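Local atomic coordinates of Xaa-Pro dipeptidase (PDB entry 1WY2), a protein that probably splits dipeptides that carry a prolyl residue in the C-terminal position, working as a homodimeric metallopeptidase with two metal ions per subunit. Residues R125-E130 / E309-T314; K134-A139 / K341-T346; E162-V167 / F181-A186; L264-R269 / V299-E304. All coordinates share one frame; numbering follows the deposited sequence.

Contact 1: R125-E130 / E309-T314; sequences RIIKSE and EGMVIT
K128 and G310 join the link between the N-terminal creatinase/prolidase domain and the M24 catalytic domain, of pita-bread fold, to the run that leads into strand 312-321. One direct backbone bond crosses: K128 N donates to G310 O at 2.9 Å, nearly straight at 167° but from above the carbonyl plane. G310 has a positive phi of 105°, and a CB there would run into I127 CG2. M311 adds a CA-H...O contact to I126 O. Apolar contacts lie to one side, where the extended M311 chain brings CE to 3.7 Å from I126 CD1 and lays CG 3.8 Å from I127 CD1. On the other side the K128 side chain crosses that of V312 at about a right angle, its CG and CD against V312 CG2. A bend at chi2 (63°) folds the K128 chain back, and NZ reaches R125 O at 2.8 Å as well as forming a salt bridge with E295. A methionine in its place would probably cost E295 one of its basic partners and leave R125 O without this donor. One water completes the polar set: it donates to I126 O and accepts from K128 NZ and, at 3.0 Å, from V312 N.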
# COMPACT_ATOMS: atom_id res chain seq x y z
N ARG A 125 19.55 7.68 -0.56
CA ARG A 125 18.98 6.36 -0.28
C ARG A 125 19.58 5.18 -1.04
O ARG A 125 19.55 4.05 -0.54
CB ARG A 125 17.46 6.39 -0.49
CG ARG A 125 16.70 7.09 0.63
CD ARG A 125 15.20 7.18 0.34
NE ARG A 125 14.61 5.86 0.12
CZ ARG A 125 13.43 5.66 -0.45
NH1 ARG A 125 12.70 6.69 -0.86
NH2 ARG A 125 12.98 4.42 -0.63
N ILE A 126 20.14 5.43 -2.22
CA ILE A 126 20.72 4.37 -3.04
C ILE A 126 21.96 3.71 -2.44
O ILE A 126 22.31 2.59 -2.79
CB ILE A 126 21.03 4.89 -4.46
CG1 ILE A 126 21.14 3.72 -5.44
CG2 ILE A 126 22.31 5.72 -4.44
CD1 ILE A 126 21.15 4.13 -6.91
N ILE A 127 22.63 4.42 -1.53
CA ILE A 127 23.81 3.88 -0.85
C ILE A 127 23.43 3.63 0.60
O ILE A 127 23.12 4.57 1.34
CB ILE A 127 24.99 4.88 -0.89
CG1 ILE A 127 25.31 5.26 -2.34
CG2 ILE A 127 26.21 4.27 -0.19
CD1 ILE A 127 25.65 4.08 -3.24
N LYS A 128 23.43 2.36 1.01
CA LYS A 128 23.06 2.01 2.37
C LYS A 128 24.24 2.10 3.34
O LYS A 128 25.37 1.77 3.00
CB LYS A 128 22.49 0.58 2.42
CG LYS A 128 21.00 0.47 2.09
CD LYS A 128 20.69 0.90 0.67
CE LYS A 128 19.20 0.75 0.36
NZ LYS A 128 18.84 1.35 -0.97
N SER A 129 23.94 2.56 4.55
CA SER A 129 24.95 2.68 5.60
C SER A 129 25.12 1.31 6.24
O SER A 129 24.29 0.42 6.03
CB SER A 129 24.50 3.68 6.66
OG SER A 129 23.36 3.19 7.37
N GLU A 130 26.18 1.13 7.02
CA GLU A 130 26.39 -0.15 7.68
C GLU A 130 25.19 -0.48 8.56
O GLU A 130 24.78 -1.63 8.68
CB GLU A 130 27.67 -0.11 8.53
CG GLU A 130 28.92 0.23 7.74
CD GLU A 130 30.18 0.16 8.59
OE1 GLU A 130 30.21 0.81 9.66
OE2 GLU A 130 31.13 -0.53 8.19
N GLU A 309 29.56 0.44 -4.31
CA GLU A 309 29.60 -0.23 -3.02
C GLU A 309 28.51 0.37 -2.13
O GLU A 309 28.37 1.59 -2.03
CB GLU A 309 30.98 0.01 -2.39
CG GLU A 309 31.34 -0.91 -1.25
CD GLU A 309 32.65 -0.52 -0.59
OE1 GLU A 309 33.53 0.02 -1.30
OE2 GLU A 309 32.81 -0.76 0.62
N GLY A 310 27.73 -0.50 -1.49
CA GLY A 310 26.67 -0.01 -0.62
C GLY A 310 25.29 -0.13 -1.21
O GLY A 310 24.29 0.02 -0.50
N MET A 311 25.20 -0.39 -2.51
CA MET A 311 23.90 -0.54 -3.14
C MET A 311 23.33 -1.92 -2.81
O MET A 311 24.07 -2.89 -2.68
CB MET A 311 23.99 -0.36 -4.65
CG MET A 311 24.26 1.08 -5.08
SD MET A 311 24.19 1.27 -6.86
CE MET A 311 24.62 2.99 -7.04
N VAL A 312 22.01 -1.98 -2.66
CA VAL A 312 21.34 -3.24 -2.36
C VAL A 312 20.33 -3.45 -3.47
O VAL A 312 19.43 -2.64 -3.66
CB VAL A 312 20.62 -3.18 -1.00
CG1 VAL A 312 19.85 -4.47 -0.77
CG2 VAL A 312 21.65 -2.98 0.12
N ILE A 313 20.50 -4.54 -4.21
CA ILE A 313 19.61 -4.85 -5.33
C ILE A 313 19.25 -6.32 -5.36
O ILE A 313 19.88 -7.15 -4.71
CB ILE A 313 20.29 -4.53 -6.68
CG1 ILE A 313 21.60 -5.31 -6.81
CG2 ILE A 313 20.54 -3.03 -6.79
CD1 ILE A 313 22.27 -5.22 -8.18
N THR A 314 18.21 -6.65 -6.12
CA THR A 314 17.82 -8.04 -6.26
C THR A 314 18.32 -8.50 -7.63
O THR A 314 18.54 -7.69 -8.53
CB THR A 314 16.29 -8.24 -6.23
OG1 THR A 314 15.69 -7.52 -7.32
CG2 THR A 314 15.71 -7.75 -4.90
O HOH W 1 20.51 0.57 -3.31

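Contact 2: K134-A139 / K341-T346; sequences KIIEKA and KRLTKT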
# COMPACT_ATOMS: atom_id res chain seq x y z
N LYS A 134 22.62 -3.84 8.13
CA LYS A 134 22.34 -4.80 9.20
C LYS A 134 20.83 -5.06 9.33
O LYS A 134 20.41 -6.19 9.55
CB LYS A 134 22.90 -4.29 10.53
CG LYS A 134 24.41 -4.27 10.58
CD LYS A 134 24.91 -3.73 11.91
CE LYS A 134 26.43 -3.71 11.97
NZ LYS A 134 26.94 -3.18 13.26
N ILE A 135 20.03 -4.01 9.19
CA ILE A 135 18.58 -4.16 9.30
C ILE A 135 18.05 -4.95 8.10
O ILE A 135 17.24 -5.86 8.27
CB ILE A 135 17.87 -2.79 9.34
CG1 ILE A 135 18.42 -1.94 10.49
CG2 ILE A 135 16.37 -2.99 9.53
CD1 ILE A 135 17.76 -0.58 10.62
N ILE A 136 18.52 -4.61 6.91
CA ILE A 136 18.09 -5.32 5.71
C ILE A 136 18.51 -6.79 5.78
O ILE A 136 17.74 -7.68 5.41
CB ILE A 136 18.68 -4.68 4.44
CG1 ILE A 136 18.03 -3.31 4.20
CG2 ILE A 136 18.47 -5.59 3.23
CD1 ILE A 136 18.80 -2.42 3.24
N GLU A 137 19.71 -7.05 6.28
CA GLU A 137 20.18 -8.43 6.38
C GLU A 137 19.29 -9.23 7.32
O GLU A 137 19.01 -10.40 7.06
CB GLU A 137 21.65 -8.46 6.85
CG GLU A 137 22.24 -9.86 6.93
CD GLU A 137 23.72 -9.90 6.60
OE1 GLU A 137 24.44 -8.94 6.96
OE2 GLU A 137 24.17 -10.89 5.98
N LYS A 138 18.84 -8.61 8.41
CA LYS A 138 17.96 -9.31 9.35
C LYS A 138 16.61 -9.59 8.69
O LYS A 138 16.01 -10.65 8.92
CB LYS A 138 17.76 -8.49 10.62
CG LYS A 138 17.12 -9.27 11.76
CD LYS A 138 18.04 -10.39 12.22
CE LYS A 138 17.48 -11.13 13.43
NZ LYS A 138 18.46 -12.17 13.89
N ALA A 139 16.13 -8.65 7.89
CA ALA A 139 14.85 -8.84 7.20
C ALA A 139 15.00 -10.02 6.24
O ALA A 139 14.06 -10.79 6.04
CB ALA A 139 14.47 -7.58 6.42
N LYS A 341 27.62 -9.59 -1.96
CA LYS A 341 27.32 -10.45 -0.82
C LYS A 341 25.84 -10.80 -0.91
O LYS A 341 24.99 -9.92 -1.08
CB LYS A 341 27.58 -9.72 0.50
CG LYS A 341 27.13 -10.51 1.72
CD LYS A 341 27.28 -9.72 3.01
CE LYS A 341 26.90 -10.58 4.20
NZ LYS A 341 27.06 -9.87 5.49
N ARG A 342 25.52 -12.09 -0.80
CA ARG A 342 24.12 -12.51 -0.84
C ARG A 342 23.52 -12.31 0.55
O ARG A 342 23.95 -12.96 1.51
CB ARG A 342 24.03 -13.98 -1.26
CG ARG A 342 24.43 -14.24 -2.71
CD ARG A 342 24.36 -15.73 -3.06
NE ARG A 342 23.01 -16.27 -2.89
CZ ARG A 342 22.74 -17.36 -2.17
NH1 ARG A 342 23.73 -18.02 -1.57
NH2 ARG A 342 21.50 -17.79 -2.06
N LEU A 343 22.53 -11.42 0.66
CA LEU A 343 21.91 -11.17 1.96
C LEU A 343 20.89 -12.27 2.25
O LEU A 343 20.68 -12.64 3.41
CB LEU A 343 21.26 -9.78 1.98
CG LEU A 343 22.23 -8.63 1.69
CD1 LEU A 343 21.51 -7.30 1.84
CD2 LEU A 343 23.42 -8.69 2.66
N THR A 344 20.25 -12.77 1.20
CA THR A 344 19.32 -13.89 1.34
C THR A 344 20.25 -15.08 1.11
O THR A 344 21.01 -15.10 0.13
CB THR A 344 18.20 -13.84 0.28
OG1 THR A 344 18.75 -13.52 -1.00
CG2 THR A 344 17.17 -12.80 0.67
N LYS A 345 20.21 -16.06 2.00
CA LYS A 345 21.13 -17.19 1.91
C LYS A 345 20.56 -18.58 1.65
O LYS A 345 21.30 -19.56 1.60
CB LYS A 345 21.97 -17.22 3.19
CG LYS A 345 22.60 -15.87 3.51
CD LYS A 345 23.19 -15.83 4.92
CE LYS A 345 23.68 -14.43 5.25
NZ LYS A 345 24.22 -14.35 6.65
N THR A 346 19.25 -18.68 1.48
CA THR A 346 18.62 -19.97 1.23
C THR A 346 19.20 -20.64 -0.01
O THR A 346 19.51 -19.98 -0.99
CB THR A 346 17.10 -19.82 1.03
OG1 THR A 346 16.50 -19.35 2.25
CG2 THR A 346 16.47 -21.15 0.66
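E137 turns its carboxylate end-on to K341, whose extended chain arrives at about a right angle to it and places NZ in the fork between the two oxygens. K341 NZ lies 3.1 Å from E137 OE1 and 3.1 Å from E137 OE2, each oxygen using its syn lone pair, the one on the side of its twin. The glutamate gets there with CG anti to the backbone N (chi1 -178°), which carries the carboxylate off the helix toward the 341-346 segment. K345 comes to the same group from another direction: K345 NZ is 3.5 Å from E137 OE2, a longer salt bridge that makes OE2 the shared atom of a three-residue network. L343 points at the helix with its two methyls divided. L343 CD1 meets I136 CG2 at 3.8 Å on the buried side, while L343 CD2 lies over one face of the carboxylate, 4.1 Å from E137 OE2. The contact thus seats helix 130-153 of the pita-bread domain against the end of edge strand 339-342, where the chain leaves the three-stranded antiparallel sheet. An alanine at E137 would probably leave the ammonium groups of K341 and K345 close together without their common counter-charge and uncover L343 CD2. Beyond L343 the same helix holds the segment a second time, through D144, which accepts from K345 N and is hydrogen-bonded to T346 OG1. L343 also pairs through its backbone with T332 of the central strand 325-336.

Contact 3: E162-V167 / F181-A186; sequences EVAAKV and FDTIIA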
# COMPACT_ATOMS: atom_id res chain seq x y z
N GLU A 162 -3.31 -20.68 1.77
CA GLU A 162 -3.10 -21.17 3.12
C GLU A 162 -1.62 -21.25 3.44
O GLU A 162 -1.21 -21.01 4.58
CB GLU A 162 -3.78 -22.54 3.31
CG GLU A 162 -5.30 -22.42 3.47
CD GLU A 162 -6.01 -23.76 3.51
OE1 GLU A 162 -5.43 -24.74 4.01
OE2 GLU A 162 -7.18 -23.81 3.07
N VAL A 163 -0.81 -21.58 2.43
CA VAL A 163 0.63 -21.65 2.63
C VAL A 163 1.09 -20.22 2.90
O VAL A 163 1.89 -19.97 3.81
CB VAL A 163 1.35 -22.19 1.36
CG1 VAL A 163 2.86 -22.08 1.53
CG2 VAL A 163 0.94 -23.64 1.12
N ALA A 164 0.58 -19.28 2.11
CA ALA A 164 0.94 -17.88 2.28
C ALA A 164 0.58 -17.40 3.68
O ALA A 164 1.37 -16.74 4.35
CB ALA A 164 0.23 -17.02 1.23
N ALA A 165 -0.62 -17.76 4.14
CA ALA A 165 -1.07 -17.35 5.46
C ALA A 165 -0.12 -17.85 6.55
O ALA A 165 0.22 -17.11 7.47
CB ALA A 165 -2.48 -17.86 5.71
N LYS A 166 0.31 -19.10 6.43
CA LYS A 166 1.20 -19.70 7.42
C LYS A 166 2.57 -19.02 7.50
O LYS A 166 3.06 -18.75 8.59
CB LYS A 166 1.39 -21.19 7.12
CG LYS A 166 2.23 -21.95 8.13
CD LYS A 166 1.51 -22.11 9.47
CE LYS A 166 2.33 -22.95 10.44
NZ LYS A 166 2.59 -24.32 9.91
N VAL A 167 3.18 -18.73 6.35
CA VAL A 167 4.50 -18.11 6.37
C VAL A 167 4.45 -16.63 6.73
O VAL A 167 5.42 -16.09 7.25
CB VAL A 167 5.24 -18.31 5.02
CG1 VAL A 167 5.32 -19.79 4.69
CG2 VAL A 167 4.56 -17.54 3.92
N PHE A 181 5.37 -7.40 0.78
CA PHE A 181 4.44 -7.32 -0.34
C PHE A 181 3.58 -8.58 -0.33
O PHE A 181 3.89 -9.53 0.40
CB PHE A 181 5.21 -7.21 -1.66
CG PHE A 181 6.25 -8.28 -1.86
CD1 PHE A 181 5.90 -9.51 -2.41
CD2 PHE A 181 7.57 -8.06 -1.49
CE1 PHE A 181 6.85 -10.50 -2.59
CE2 PHE A 181 8.54 -9.06 -1.67
CZ PHE A 181 8.18 -10.28 -2.22
N ASP A 182 2.50 -8.60 -1.10
CA ASP A 182 1.61 -9.76 -1.16
C ASP A 182 2.37 -11.02 -1.57
O ASP A 182 2.88 -11.11 -2.69
CB ASP A 182 0.46 -9.48 -2.13
CG ASP A 182 -0.56 -8.50 -1.57
OD1 ASP A 182 -0.15 -7.43 -1.07
OD2 ASP A 182 -1.77 -8.79 -1.64
N THR A 183 2.42 -11.99 -0.67
CA THR A 183 3.14 -13.23 -0.91
C THR A 183 2.69 -13.99 -2.15
O THR A 183 1.49 -14.23 -2.35
CB THR A 183 3.04 -14.17 0.30
OG1 THR A 183 3.66 -13.55 1.43
CG2 THR A 183 3.74 -15.50 0.02
N ILE A 184 3.67 -14.38 -2.95
CA ILE A 184 3.41 -15.13 -4.17
C ILE A 184 3.71 -16.61 -3.96
O ILE A 184 4.83 -16.97 -3.62
CB ILE A 184 4.29 -14.60 -5.33
CG1 ILE A 184 3.78 -13.23 -5.77
CG2 ILE A 184 4.28 -15.59 -6.50
CD1 ILE A 184 4.75 -12.47 -6.65
N ILE A 185 2.69 -17.44 -4.12
CA ILE A 185 2.82 -18.89 -4.03
C ILE A 185 2.07 -19.28 -5.30
O ILE A 185 0.84 -19.39 -5.30
CB ILE A 185 2.09 -19.50 -2.81
CG1 ILE A 185 2.64 -18.93 -1.50
CG2 ILE A 185 2.27 -21.02 -2.83
CD1 ILE A 185 4.10 -19.24 -1.24
N ALA A 186 2.82 -19.45 -6.39
CA ALA A 186 2.24 -19.77 -7.69
C ALA A 186 2.60 -21.18 -8.15
O ALA A 186 3.76 -21.46 -8.48
CB ALA A 186 2.71 -18.75 -8.72
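T183, which packs against A164, is hydrogen-bonded through OG1 to E168 OE2, one residue beyond the 162-167 segment on the same helix. Its first torsion (chi1 -62°) divides the branches: OG1 is anti to the carbonyl carbon, and CG2 is anti to the backbone N and faces the helix. There CG2 lies 4.0 Å from A164 CB, with the nearer methyl of V167, CG2, more distant at 4.5 Å. Two residues on, I185 points to the same side of the chain. Its CG1 sits over A164 CB at 4.1 Å, and its CD1 reaches V163 CG1 at 4.2 Å, the two branched side chains meeting at about a right angle. A164 is therefore the low point of the helix surface, touched by both T183 and I185, and its small side chain lets the backbones approach to 6.1 Å between the CA atoms of A164 and T183. The arrangement is a helix of the pita-bread fold, 160-173, lying on the back of strand 184-187. On the other face of that strand I184 turns toward D212, a metal ligand, and pairs with it through the backbone. At the dimer interface, D182 forms a salt bridge with K178 of the second subunit, and K172 of that subunit packs on A164. Across the two segments the chemistry is apolar, so the fit rests on packing of small and branched groups, while E168 satisfies the T183 hydroxyl.

Contact 4: L264-R269 / V299-E304; sequences LDSIAR and VSQYDE
Helix 261-274 runs past a type I turn, S300 to D303, with the CA atoms of D265 and S300 5.2 Å apart. This is the catalytic pita-bread domain, where the turn follows strand 297-299 on the way to strand 312-321. D265 is the hub. One helical turn on, R269 grips its carboxylate side-on, in the guanidinium plane: R269 NE meets D265 OD1 at 2.7 Å, and R269 NH2 meets D265 OD2 at 2.9 Å, both bonds almost straight and both on syn lone pairs. Q301 then approaches from the turn, its amide plane 43° from the carboxylate. Q301 NE2 donates to D265 OD1 at 2.7 Å, on the anti side and 29° out of the carboxylate plane, so OD1 takes two donors. The same Q301 NE2 gives a second bond, also 2.7 Å, to S266 OG, this time in its amide plane. The bend at chi2 (-63°) turns the amide to D265 and S266, while Q301 CG approaches R269 NE obliquely. The arginine is further fixed by H283 O and by a cation-pi contact with F281, while L285 N also binds D265 OD2. Deeper in, L264 CD2 packs on V299 CG1 at 4.2 Å, near strand 312-321. S300 OG accepts from Y302 N in an ST turn. A water bridges helix and turn: it donates to D265 OD2 at 3.2 Å and accepts from Q301 N at 2.9 Å.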
# COMPACT_ATOMS: atom_id res chain seq x y z
N LEU A 264 24.61 -5.38 -16.29
CA LEU A 264 24.33 -6.51 -15.41
C LEU A 264 23.08 -7.25 -15.89
O LEU A 264 23.05 -8.49 -15.90
CB LEU A 264 24.15 -6.03 -13.96
CG LEU A 264 23.88 -7.10 -12.90
CD1 LEU A 264 24.96 -8.18 -12.97
CD2 LEU A 264 23.87 -6.46 -11.52
N ASP A 265 22.06 -6.51 -16.29
CA ASP A 265 20.84 -7.13 -16.79
C ASP A 265 21.19 -7.97 -18.01
O ASP A 265 20.68 -9.08 -18.18
CB ASP A 265 19.80 -6.05 -17.15
CG ASP A 265 18.56 -6.62 -17.84
OD1 ASP A 265 18.63 -6.91 -19.05
OD2 ASP A 265 17.52 -6.77 -17.16
N SER A 266 22.08 -7.46 -18.85
CA SER A 266 22.50 -8.16 -20.06
C SER A 266 23.19 -9.49 -19.80
O SER A 266 23.08 -10.42 -20.60
CB SER A 266 23.41 -7.26 -20.90
OG SER A 266 22.71 -6.14 -21.40
N ILE A 267 23.91 -9.59 -18.69
CA ILE A 267 24.60 -10.84 -18.37
C ILE A 267 23.59 -11.98 -18.26
O ILE A 267 23.77 -13.05 -18.86
CB ILE A 267 25.37 -10.73 -17.03
CG1 ILE A 267 26.52 -9.74 -17.16
CG2 ILE A 267 25.89 -12.11 -16.62
CD1 ILE A 267 27.57 -10.12 -18.18
N ALA A 268 22.52 -11.75 -17.50
CA ALA A 268 21.49 -12.76 -17.32
C ALA A 268 20.63 -12.92 -18.57
O ALA A 268 20.30 -14.03 -18.98
CB ALA A 268 20.62 -12.41 -16.12
N ARG A 269 20.26 -11.79 -19.17
CA ARG A 269 19.40 -11.81 -20.34
C ARG A 269 20.03 -12.50 -21.55
O ARG A 269 19.36 -13.23 -22.26
CB ARG A 269 18.97 -10.39 -20.72
CG ARG A 269 17.77 -10.32 -21.66
CD ARG A 269 17.20 -8.91 -21.72
NE ARG A 269 16.82 -8.44 -20.39
CZ ARG A 269 15.70 -8.76 -19.76
NH1 ARG A 269 14.81 -9.56 -20.34
NH2 ARG A 269 15.47 -8.30 -18.53
N VAL A 299 17.40 -2.57 -12.20
CA VAL A 299 18.41 -3.38 -12.87
C VAL A 299 17.75 -3.88 -14.14
O VAL A 299 17.18 -4.97 -14.17
CB VAL A 299 18.86 -4.56 -11.99
CG1 VAL A 299 20.00 -5.31 -12.66
CG2 VAL A 299 19.30 -4.04 -10.63
N SER A 300 17.83 -3.07 -15.19
CA SER A 300 17.20 -3.41 -16.46
C SER A 300 17.98 -2.86 -17.64
O SER A 300 18.99 -2.18 -17.49
CB SER A 300 15.80 -2.82 -16.50
OG SER A 300 15.88 -1.41 -16.61
N GLN A 301 17.46 -3.15 -18.83
CA GLN A 301 18.06 -2.69 -20.08
C GLN A 301 17.89 -1.19 -20.27
O GLN A 301 18.51 -0.60 -21.16
CB GLN A 301 17.41 -3.42 -21.26
CG GLN A 301 17.87 -4.85 -21.45
CD GLN A 301 19.35 -4.95 -21.78
OE1 GLN A 301 19.78 -4.59 -22.87
NE2 GLN A 301 20.13 -5.44 -20.82
N TYR A 302 17.05 -0.57 -19.45
CA TYR A 302 16.78 0.86 -19.58
C TYR A 302 17.31 1.73 -18.44
O TYR A 302 16.81 2.85 -18.22
CB TYR A 302 15.28 1.07 -19.74
CG TYR A 302 14.66 0.10 -20.73
CD1 TYR A 302 15.01 0.15 -22.08
CD2 TYR A 302 13.78 -0.89 -20.31
CE1 TYR A 302 14.49 -0.77 -22.99
CE2 TYR A 302 13.26 -1.82 -21.21
CZ TYR A 302 13.62 -1.75 -22.55
OH TYR A 302 13.11 -2.67 -23.44
N ASP A 303 18.30 1.24 -17.72
CA ASP A 303 18.88 1.99 -16.61
C ASP A 303 20.41 1.95 -16.72
O ASP A 303 21.01 0.88 -16.73
CB ASP A 303 18.43 1.40 -15.28
CG ASP A 303 18.70 2.32 -14.10
OD1 ASP A 303 19.88 2.64 -13.87
OD2 ASP A 303 17.74 2.72 -13.41
N GLU A 304 21.03 3.13 -16.81
CA GLU A 304 22.48 3.24 -16.97
C GLU A 304 23.23 3.50 -15.67
O GLU A 304 24.42 3.84 -15.69
CB GLU A 304 22.81 4.36 -17.96
CG GLU A 304 22.12 4.23 -19.31
CD GLU A 304 22.80 3.24 -20.23
OE1 GLU A 304 22.21 2.92 -21.29
OE2 GLU A 304 23.92 2.78 -19.91
O HOH W 2 15.32 -5.10 -18.81

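How the contacts relate
From the N terminus, the chain leaves the N-terminal domain through 125-130, opening contact 1, and at once enters helix 130-153, which opens contact 2. Contact 3 closes first, a short loop from helix 160-173 to strand 184-187; contact 4 follows in series, from helix 261-274 to the turn after strand 297-299. Both nest inside the long loops of contacts 1 and 2. These cross each other, contact 1 closing at 309-314 and contact 2 at 341-346 on the same three-stranded sheet. They touch where I136 CD1 meets K128 CG. Contact 4 joins contact 1 through I313, against L264 and V299; contact 3 touches none of the others and lies where the second subunit packs on helix 160-173.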